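Local coordinates for protein type C neurotoxin (Clostridium botulinum, PDB 3PME) that probably attaches the C/D mosaic botulinum neurotoxin to nerve-cell membranes, serving as its receptor-binding domain and likely recognising gangliosides or phosphatidylethanolamine, at residues Y23-V33 / G49-I60; S63-V71 / N199-N207. One frame throughout, in Å; residues are numbered along the deposited sequence.

Contact 1 (Y23-V33 / G49-I60); sequences YNAEVRLEGDV and GDKIIVNLNNNI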
loop_
_atom_site.group_PDB
_atom_site.type_symbol
_atom_site.label_atom_id
_atom_site.label_comp_id
_atom_site.label_asym_id
_atom_site.label_seq_id
_atom_site.Cartn_x
_atom_site.Cartn_y
_atom_site.Cartn_z
ATOM N N TYR A 23 23.393 -7.823 16.739
ATOM C CA TYR A 23 23.303 -7.941 18.192
ATOM C C TYR A 23 22.563 -9.197 18.632
ATOM O O TYR A 23 22.383 -9.432 19.821
ATOM C CB TYR A 23 22.651 -6.694 18.802
ATOM C CG TYR A 23 23.436 -5.430 18.565
ATOM C CD1 TYR A 23 24.460 -5.054 19.428
ATOM C CD2 TYR A 23 23.165 -4.617 17.474
ATOM C CE1 TYR A 23 25.184 -3.894 19.212
ATOM C CE2 TYR A 23 23.879 -3.458 17.252
ATOM C CZ TYR A 23 24.891 -3.104 18.120
ATOM O OH TYR A 23 25.607 -1.947 17.894
ATOM N N ASN A 24 22.135 -10.003 17.664
ATOM C CA ASN A 24 21.579 -11.327 17.930
ATOM C C ASN A 24 20.498 -11.405 19.012
ATOM O O ASN A 24 20.554 -12.259 19.896
ATOM C CB ASN A 24 22.708 -12.317 18.251
ATOM C CG ASN A 24 23.569 -12.624 17.044
ATOM O OD1 ASN A 24 24.715 -12.183 16.957
ATOM N ND2 ASN A 24 23.018 -13.384 16.098
ATOM N N ALA A 25 19.497 -10.536 18.940
ATOM C CA ALA A 25 18.396 -10.628 19.890
ATOM C C ALA A 25 17.724 -11.986 19.747
ATOM O O ALA A 25 17.720 -12.572 18.660
ATOM C CB ALA A 25 17.381 -9.511 19.645
ATOM N N GLU A 26 17.159 -12.490 20.838
ATOM C CA GLU A 26 16.338 -13.687 20.756
ATOM C C GLU A 26 14.966 -13.332 20.195
ATOM O O GLU A 26 14.322 -12.400 20.667
ATOM C CB GLU A 26 16.173 -14.338 22.129
ATOM C CG GLU A 26 15.182 -15.484 22.121
ATOM C CD GLU A 26 14.824 -15.974 23.512
ATOM O OE1 GLU A 26 15.371 -15.441 24.503
ATOM O OE2 GLU A 26 13.986 -16.897 23.609
ATOM N N VAL A 27 14.528 -14.080 19.190
ATOM C CA VAL A 27 13.218 -13.869 18.591
ATOM C C VAL A 27 12.440 -15.173 18.665
ATOM O O VAL A 27 12.757 -16.134 17.964
ATOM C CB VAL A 27 13.342 -13.422 17.126
ATOM C CG1 VAL A 27 11.963 -13.228 16.494
ATOM C CG2 VAL A 27 14.174 -12.146 17.024
ATOM N N ARG A 28 11.441 -15.217 19.537
ATOM C CA ARG A 28 10.651 -16.429 19.697
ATOM C C ARG A 28 9.221 -16.206 19.247
ATOM O O ARG A 28 8.591 -15.223 19.622
ATOM C CB ARG A 28 10.664 -16.901 21.149
ATOM C CG ARG A 28 9.898 -18.197 21.361
ATOM C CD ARG A 28 10.017 -18.705 22.789
ATOM N NE ARG A 28 9.164 -17.969 23.719
ATOM C CZ ARG A 28 9.600 -17.050 24.575
ATOM N NH1 ARG A 28 10.890 -16.743 24.628
ATOM N NH2 ARG A 28 8.746 -16.434 25.383
ATOM N N LEU A 29 8.706 -17.130 18.443
ATOM C CA LEU A 29 7.340 -17.023 17.957
ATOM C C LEU A 29 6.406 -17.969 18.699
ATOM O O LEU A 29 6.647 -19.177 18.757
ATOM C CB LEU A 29 7.272 -17.273 16.448
ATOM C CG LEU A 29 7.665 -16.094 15.551
ATOM C CD1 LEU A 29 9.169 -15.856 15.572
ATOM C CD2 LEU A 29 7.185 -16.327 14.135
ATOM N N GLU A 30 5.346 -17.406 19.270
ATOM C CA GLU A 30 4.312 -18.190 19.931
ATOM C C GLU A 30 3.050 -18.187 19.083
ATOM O O GLU A 30 2.816 -17.264 18.303
ATOM C CB GLU A 30 4.010 -17.627 21.318
ATOM C CG GLU A 30 5.180 -17.678 22.277
ATOM C CD GLU A 30 4.774 -17.329 23.693
ATOM O OE1 GLU A 30 5.643 -17.382 24.592
ATOM O OE2 GLU A 30 3.585 -17.002 23.905
ATOM N N GLY A 31 2.235 -19.226 19.231
ATOM C CA GLY A 31 1.036 -19.341 18.427
ATOM C C GLY A 31 1.386 -19.605 16.978
ATOM O O GLY A 31 2.402 -20.229 16.677
ATOM N N ASP A 32 0.547 -19.109 16.077
ATOM C CA ASP A 32 0.680 -19.432 14.667
ATOM C C ASP A 32 0.915 -18.177 13.838
ATOM O O ASP A 32 0.150 -17.868 12.921
ATOM C CB ASP A 32 -0.575 -20.162 14.184
ATOM C CG ASP A 32 -0.985 -21.291 15.117
ATOM O OD1 ASP A 32 -0.092 -22.030 15.596
ATOM O OD2 ASP A 32 -2.202 -21.433 15.379
ATOM N N VAL A 33 1.983 -17.459 14.161
ATOM C CA VAL A 33 2.315 -16.247 13.422
ATOM C C VAL A 33 2.757 -16.566 11.989
ATOM O O VAL A 33 3.752 -17.268 11.769
ATOM C CB VAL A 33 3.406 -15.436 14.149
ATOM C CG1 VAL A 33 3.762 -14.180 13.354
ATOM C CG2 VAL A 33 2.941 -15.079 15.545
ATOM N N GLY A 49 -3.654 -15.592 20.224
ATOM C CA GLY A 49 -2.498 -16.352 20.674
ATOM C C GLY A 49 -1.217 -16.114 19.892
ATOM O O GLY A 49 -0.144 -16.563 20.298
ATOM N N ASP A 50 -1.322 -15.418 18.765
ATOM C CA ASP A 50 -0.163 -15.164 17.919
ATOM C C ASP A 50 0.726 -14.111 18.576
ATOM O O ASP A 50 0.303 -12.975 18.747
ATOM C CB ASP A 50 -0.606 -14.645 16.545
ATOM C CG ASP A 50 -1.584 -15.571 15.849
ATOM O OD1 ASP A 50 -1.740 -16.732 16.293
ATOM O OD2 ASP A 50 -2.191 -15.130 14.844
ATOM N N LYS A 51 1.954 -14.478 18.939
ATOM C CA LYS A 51 2.883 -13.508 19.525
ATOM C C LYS A 51 4.309 -13.695 19.040
ATOM O O LYS A 51 4.764 -14.816 18.832
ATOM C CB LYS A 51 2.894 -13.609 21.049
ATOM C CG LYS A 51 1.575 -13.329 21.726
ATOM C CD LYS A 51 1.771 -13.262 23.230
ATOM C CE LYS A 51 0.449 -13.073 23.945
ATOM N NZ LYS A 51 -0.273 -11.889 23.410
ATOM N N ILE A 52 5.021 -12.589 18.873
ATOM C CA ILE A 52 6.456 -12.652 18.678
ATOM C C ILE A 52 7.089 -12.031 19.912
ATOM O O ILE A 52 6.784 -10.896 20.257
ATOM C CB ILE A 52 6.901 -11.881 17.438
ATOM C CG1 ILE A 52 6.211 -12.432 16.186
ATOM C CG2 ILE A 52 8.420 -11.943 17.301
ATOM C CD1 ILE A 52 6.574 -11.687 14.912
ATOM N N ILE A 53 7.941 -12.783 20.597
ATOM C CA ILE A 53 8.603 -12.268 21.789
ATOM C C ILE A 53 10.057 -11.998 21.450
ATOM O O ILE A 53 10.783 -12.905 21.040
ATOM C CB ILE A 53 8.560 -13.284 22.944
ATOM C CG1 ILE A 53 7.141 -13.827 23.154
ATOM C CG2 ILE A 53 9.155 -12.679 24.218
ATOM C CD1 ILE A 53 6.080 -12.781 23.209
ATOM N N VAL A 54 10.482 -10.748 21.595
ATOM C CA VAL A 54 11.865 -10.386 21.311
ATOM C C VAL A 54 12.578 -10.015 22.604
ATOM O O VAL A 54 12.128 -9.137 23.324
ATOM C CB VAL A 54 11.948 -9.206 20.322
ATOM C CG1 VAL A 54 13.400 -8.846 20.023
ATOM C CG2 VAL A 54 11.196 -9.536 19.026
ATOM N N ASN A 55 13.671 -10.708 22.909
ATOM C CA ASN A 55 14.509 -10.333 24.045
ATOM C C ASN A 55 15.852 -9.818 23.561
ATOM O O ASN A 55 16.661 -10.580 23.029
ATOM C CB ASN A 55 14.722 -11.530 24.972
ATOM C CG ASN A 55 13.484 -11.877 25.759
ATOM O OD1 ASN A 55 13.111 -11.163 26.687
ATOM N ND2 ASN A 55 12.842 -12.981 25.402
ATOM N N LEU A 56 16.076 -8.521 23.724
ATOM C CA LEU A 56 17.344 -7.908 23.369
ATOM C C LEU A 56 18.402 -8.290 24.387
ATOM O O LEU A 56 18.088 -8.580 25.540
ATOM C CB LEU A 56 17.214 -6.384 23.361
ATOM C CG LEU A 56 16.572 -5.679 22.162
ATOM C CD1 LEU A 56 15.250 -6.311 21.785
ATOM C CD2 LEU A 56 16.400 -4.189 22.496
ATOM N N ASN A 57 19.652 -8.299 23.943
ATOM C CA ASN A 57 20.782 -8.343 24.844
ATOM C C ASN A 57 20.684 -7.085 25.681
ATOM O O ASN A 57 20.768 -5.970 25.157
ATOM C CB ASN A 57 22.084 -8.356 24.041
ATOM C CG ASN A 57 23.316 -8.423 24.920
ATOM O OD1 ASN A 57 23.347 -7.861 26.015
ATOM N ND2 ASN A 57 24.348 -9.105 24.437
ATOM N N ASN A 58 20.486 -7.264 26.980
ATOM C CA ASN A 58 20.236 -6.133 27.865
ATOM C C ASN A 58 21.312 -5.061 27.786
ATOM O O ASN A 58 21.043 -3.886 28.033
ATOM C CB ASN A 58 20.087 -6.598 29.312
ATOM C CG ASN A 58 19.412 -5.558 30.180
ATOM O OD1 ASN A 58 18.365 -5.028 29.817
ATOM N ND2 ASN A 58 20.008 -5.254 31.325
ATOM N N ASN A 59 22.533 -5.466 27.447
ATOM C CA ASN A 59 23.653 -4.533 27.429
ATOM C C ASN A 59 23.489 -3.442 26.381
ATOM O O ASN A 59 24.103 -2.381 26.478
ATOM C CB ASN A 59 24.980 -5.275 27.248
ATOM C CG ASN A 59 25.302 -6.181 28.421
ATOM O OD1 ASN A 59 25.329 -7.403 28.287
ATOM N ND2 ASN A 59 25.524 -5.587 29.580
ATOM N N ILE A 60 22.654 -3.705 25.379
ATOM C CA ILE A 60 22.323 -2.700 24.379
ATOM C C ILE A 60 21.710 -1.453 25.012
ATOM O O ILE A 60 21.908 -0.345 24.521
ATOM C CB ILE A 60 21.332 -3.251 23.329
ATOM C CG1 ILE A 60 22.033 -4.223 22.391
ATOM C CG2 ILE A 60 20.714 -2.120 22.515
ATOM C CD1 ILE A 60 21.090 -4.867 21.396
HETATM O O HOH W 1 20.190 -8.088 21.213
HETATM O O HOH W 2 24.604 -9.458 21.310
#

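Contact 2 (S63-V71 / N199-N207); sequences SAIYENSSV and NIFSKELSN. With SO4 (sulfate ion), chain B.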
loop_
_atom_site.group_PDB
_atom_site.type_symbol
_atom_site.label_atom_id
_atom_site.label_comp_id
_atom_site.label_asym_id
_atom_site.label_seq_id
_atom_site.Cartn_x
_atom_site.Cartn_y
_atom_site.Cartn_z
ATOM N N SER A 63 23.543 2.475 26.507
ATOM C CA SER A 63 24.030 3.139 25.306
ATOM C C SER A 63 23.201 4.389 25.048
ATOM O O SER A 63 22.374 4.777 25.872
ATOM C CB SER A 63 23.908 2.206 24.102
ATOM O OG SER A 63 22.547 2.039 23.736
ATOM N N ALA A 64 23.409 4.997 23.884
ATOM C CA ALA A 64 22.687 6.207 23.507
ATOM C C ALA A 64 21.183 5.982 23.432
ATOM O O ALA A 64 20.428 6.944 23.408
ATOM C CB ALA A 64 23.199 6.737 22.179
ATOM N N ILE A 65 20.761 4.718 23.396
ATOM C CA ILE A 65 19.341 4.370 23.283
ATOM C C ILE A 65 18.523 4.988 24.405
ATOM O O ILE A 65 17.342 5.299 24.239
ATOM C CB ILE A 65 19.115 2.838 23.293
ATOM C CG1 ILE A 65 17.746 2.496 22.706
ATOM C CG2 ILE A 65 19.239 2.268 24.696
ATOM C CD1 ILE A 65 17.666 2.687 21.222
ATOM N N TYR A 66 19.152 5.179 25.558
ATOM C CA TYR A 66 18.444 5.776 26.675
ATOM C C TYR A 66 18.294 7.288 26.512
ATOM O O TYR A 66 17.495 7.911 27.207
ATOM C CB TYR A 66 19.125 5.426 27.998
ATOM C CG TYR A 66 18.352 4.431 28.835
ATOM C CD1 TYR A 66 17.112 4.762 29.361
ATOM C CD2 TYR A 66 18.870 3.176 29.116
ATOM C CE1 TYR A 66 16.405 3.869 30.138
ATOM C CE2 TYR A 66 18.167 2.264 29.885
ATOM C CZ TYR A 66 16.934 2.622 30.397
ATOM O OH TYR A 66 16.229 1.733 31.170
ATOM N N GLU A 67 19.058 7.877 25.596
ATOM C CA GLU A 67 18.955 9.309 25.327
ATOM C C GLU A 67 18.201 9.599 24.035
ATOM O O GLU A 67 17.427 10.551 23.959
ATOM C CB GLU A 67 20.346 9.942 25.245
ATOM C CG GLU A 67 21.274 9.563 26.391
ATOM C CD GLU A 67 22.728 9.889 26.082
ATOM O OE1 GLU A 67 22.982 10.931 25.436
ATOM O OE2 GLU A 67 23.615 9.099 26.474
ATOM N N ASN A 68 18.439 8.783 23.015
ATOM C CA ASN A 68 17.803 8.994 21.720
ATOM C C ASN A 68 17.627 7.705 20.931
ATOM O O ASN A 68 18.496 6.833 20.938
ATOM C CB ASN A 68 18.568 10.035 20.889
ATOM C CG ASN A 68 20.078 9.835 20.920
ATOM O OD1 ASN A 68 20.583 8.720 20.770
ATOM N ND2 ASN A 68 20.810 10.933 21.118
ATOM N N SER A 69 16.493 7.581 20.245
ATOM C CA SER A 69 16.222 6.368 19.489
ATOM C C SER A 69 15.256 6.668 18.363
ATOM O O SER A 69 14.612 7.718 18.344
ATOM C CB SER A 69 15.574 5.320 20.388
ATOM O OG SER A 69 14.271 5.750 20.749
ATOM N N SER A 70 15.155 5.724 17.435
ATOM C CA SER A 70 14.117 5.758 16.418
ATOM C C SER A 70 13.549 4.358 16.261
ATOM O O SER A 70 14.258 3.361 16.412
ATOM C CB SER A 70 14.661 6.256 15.080
ATOM O OG SER A 70 15.298 7.525 15.226
ATOM N N VAL A 71 12.263 4.288 15.954
ATOM C CA VAL A 71 11.627 3.018 15.684
ATOM C C VAL A 71 10.966 3.167 14.320
ATOM O O VAL A 71 10.268 4.150 14.091
ATOM C CB VAL A 71 10.561 2.705 16.743
ATOM C CG1 VAL A 71 9.863 1.414 16.391
ATOM C CG2 VAL A 71 11.195 2.645 18.159
ATOM N N ASN A 199 12.409 -2.130 12.749
ATOM C CA ASN A 199 13.771 -1.709 13.101
ATOM C C ASN A 199 13.781 -0.792 14.316
ATOM O O ASN A 199 12.885 0.038 14.489
ATOM C CB ASN A 199 14.406 -0.912 11.956
ATOM C CG ASN A 199 14.761 -1.775 10.769
ATOM O OD1 ASN A 199 15.225 -2.891 10.932
ATOM N ND2 ASN A 199 14.571 -1.243 9.567
ATOM N N ILE A 200 14.820 -0.905 15.141
ATOM C CA ILE A 200 15.059 0.098 16.173
ATOM C C ILE A 200 16.478 0.621 16.014
ATOM O O ILE A 200 17.393 -0.149 15.779
ATOM C CB ILE A 200 14.847 -0.459 17.585
ATOM C CG1 ILE A 200 13.398 -0.931 17.749
ATOM C CG2 ILE A 200 15.177 0.622 18.649
ATOM C CD1 ILE A 200 13.073 -1.545 19.092
ATOM N N PHE A 201 16.638 1.936 16.129
ATOM C CA PHE A 201 17.929 2.599 15.939
ATOM C C PHE A 201 18.316 3.292 17.237
ATOM O O PHE A 201 17.448 3.759 17.979
ATOM C CB PHE A 201 17.832 3.658 14.831
ATOM C CG PHE A 201 17.417 3.116 13.489
ATOM C CD1 PHE A 201 16.072 2.913 13.188
ATOM C CD2 PHE A 201 18.368 2.831 12.522
ATOM C CE1 PHE A 201 15.695 2.416 11.952
ATOM C CE2 PHE A 201 17.998 2.338 11.289
ATOM C CZ PHE A 201 16.657 2.133 11.001
ATOM N N SER A 202 19.618 3.371 17.499
ATOM C CA SER A 202 20.115 3.997 18.724
ATOM C C SER A 202 20.445 5.469 18.513
ATOM O O SER A 202 21.303 6.034 19.191
ATOM C CB SER A 202 21.362 3.271 19.217
ATOM O OG SER A 202 22.376 3.357 18.234
ATOM N N LYS A 203 19.774 6.089 17.557
ATOM C CA LYS A 203 19.904 7.518 17.346
ATOM C C LYS A 203 18.582 8.054 16.831
ATOM O O LYS A 203 17.723 7.286 16.388
ATOM C CB LYS A 203 21.019 7.818 16.342
ATOM C CG LYS A 203 20.738 7.286 14.953
ATOM C CD LYS A 203 21.932 7.440 14.026
ATOM C CE LYS A 203 21.947 8.783 13.333
ATOM N NZ LYS A 203 23.029 8.819 12.305
ATOM N N GLU A 204 18.433 9.368 16.887
ATOM C CA GLU A 204 17.298 10.063 16.314
ATOM C C GLU A 204 17.600 10.310 14.840
ATOM O O GLU A 204 18.496 11.082 14.503
ATOM C CB GLU A 204 17.089 11.388 17.058
ATOM C CG GLU A 204 16.023 12.282 16.475
ATOM C CD GLU A 204 15.939 13.619 17.184
ATOM O OE1 GLU A 204 16.585 13.770 18.245
ATOM O OE2 GLU A 204 15.237 14.516 16.671
ATOM N N LEU A 205 16.878 9.628 13.950
ATOM C CA LEU A 205 17.160 9.749 12.526
ATOM C C LEU A 205 16.719 11.111 12.012
ATOM O O LEU A 205 15.653 11.598 12.386
ATOM C CB LEU A 205 16.440 8.658 11.733
ATOM C CG LEU A 205 16.876 7.209 11.946
ATOM C CD1 LEU A 205 16.085 6.289 11.018
ATOM C CD2 LEU A 205 18.365 7.055 11.711
ATOM N N SER A 206 17.536 11.718 11.159
ATOM C CA SER A 206 17.174 12.983 10.523
ATOM C C SER A 206 16.000 12.772 9.573
ATOM O O SER A 206 15.716 11.651 9.171
ATOM C CB SER A 206 18.356 13.542 9.736
ATOM O OG SER A 206 18.649 12.719 8.622
ATOM N N ASN A 207 15.319 13.849 9.207
ATOM C CA ASN A 207 14.277 13.754 8.198
ATOM C C ASN A 207 14.802 13.122 6.919
ATOM O O ASN A 207 14.126 12.298 6.297
ATOM C CB ASN A 207 13.684 15.124 7.912
ATOM C CG ASN A 207 12.881 15.645 9.078
ATOM O OD1 ASN A 207 12.793 14.988 10.115
ATOM N ND2 ASN A 207 12.278 16.817 8.915
HETATM S S SO4 B . 15.627 17.363 11.047
HETATM O O1 SO4 B . 15.012 16.835 12.263
HETATM O O2 SO4 B . 16.830 18.106 11.418
HETATM O O3 SO4 B . 15.991 16.265 10.164
HETATM O O4 SO4 B . 14.683 18.250 10.373
#

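Contact 1 (Y23-V33 / G49-I60)
R28 runs beside I53, its partner across the strands, one guanidinium face partly covering I53 CB near the rim and R28 NH2 3.8 Å from I53 CG1. The chain leaves with CG anti to the backbone N (chi1 -178°) and bends at chi3 (77°), bringing that face over I53. Two carboxylates of its own strand meet the guanidinium at its edge, in plane: E26 OE2 lies 3.3 Å from R28 NH1 and E30 OE1 3.3 Å from R28 NH2. Both are salt bridges with weak hydrogen bonds, and together should limit the group's rotation. Strands 26-30 and 51-55 run antiparallel, and R28 and I53 form a hydrogen-bonded pair: R28 N to I53 O is 2.8 Å and I53 N to R28 O 2.7 Å, both nearly straight. The sheet face of V27, L29 and I52 is apolar: I52 sets CG2 3.9 Å from V27 CG1 and CG1 4.0 Å from L29 CG. Beyond the strands, two waters join Y23 O to N57, and I60 CD1 reaches Y23 CB at 3.5 Å. Strand 51-55 is the middle of a three-stranded sheet, between 26-30 and 178-181, while Y23, A25, V27 and I60 pack on strand 6-13.

Contact 2 (S63-V71 / N199-N207)
S70 grips the turn that follows strand 193-201 through one hydroxyl engaged in two hydrogen bonds. Its OG donates to K203 O at 2.7 Å, in the carbonyl plane and on a lone pair, and accepts from L205 N at 2.9 Å with an N-H...O angle of 157°. The torsion that places OG beside the backbone N (chi1 -55°) turns this buried hydroxyl toward K203 and L205.

Backbone pairing accounts for a second set of bonds. S70 and F201 form an antiparallel hydrogen-bonded pair, F201 N to S70 O being 2.8 Å and S70 N to F201 O 3.1 Å; in the longer bond the donor stands above the carbonyl plane. S70 O, which accepts from F201 N, also lies in plane at the edge of the F201 ring.

Apolar packing falls on both faces of the sheet. On the side of S70 and F201, S70 CB lies near L205 CG and F201 CD1 across the contact, while L205 covers the ring from within its own segment, its CD1 3.9 Å above the centre of the F201 ring. On the side of V71 and I200, V71 CG2 lies 4.2 Å from I200 CG1, and I65 CD1 comes 4.1 Å from I200 CG2 and also abuts S202.

At the far end, N207 N donates to a sulfate oxygen, O3, at 2.7 Å; the ion probably comes from the crystallisation liquor. S206 there is the N-cap of helix 207-218, its OG accepting from D209 N. The pairing of strand 68-77 with 193-201, within a large antiparallel sheet, is consistent with the concanavalin-like jelly-roll sandwich to which this N-terminal receptor-binding region is related.

Both contacts belong to the N-terminal, concanavalin-related part of the receptor-binding domain, with their centres about 20 Å apart. Both strands of contact 1 precede the first of contact 2, and strand 51-55 is followed directly by strand 68-77. The two lie in different antiparallel sheets, a three-stranded one for contact 1 and a larger one for contact 2. Strand 6-13 links them, receiving side chains from both and pairing with strand 193-201. They also touch: I60 O is hydrogen-bonded to S63 OG and packs 3.7 Å from I65 CG2. Contact 1 joins near neighbours in sequence, whereas contact 2 closes an excursion of 127 residues, bringing early and late strands of this N-terminal region together.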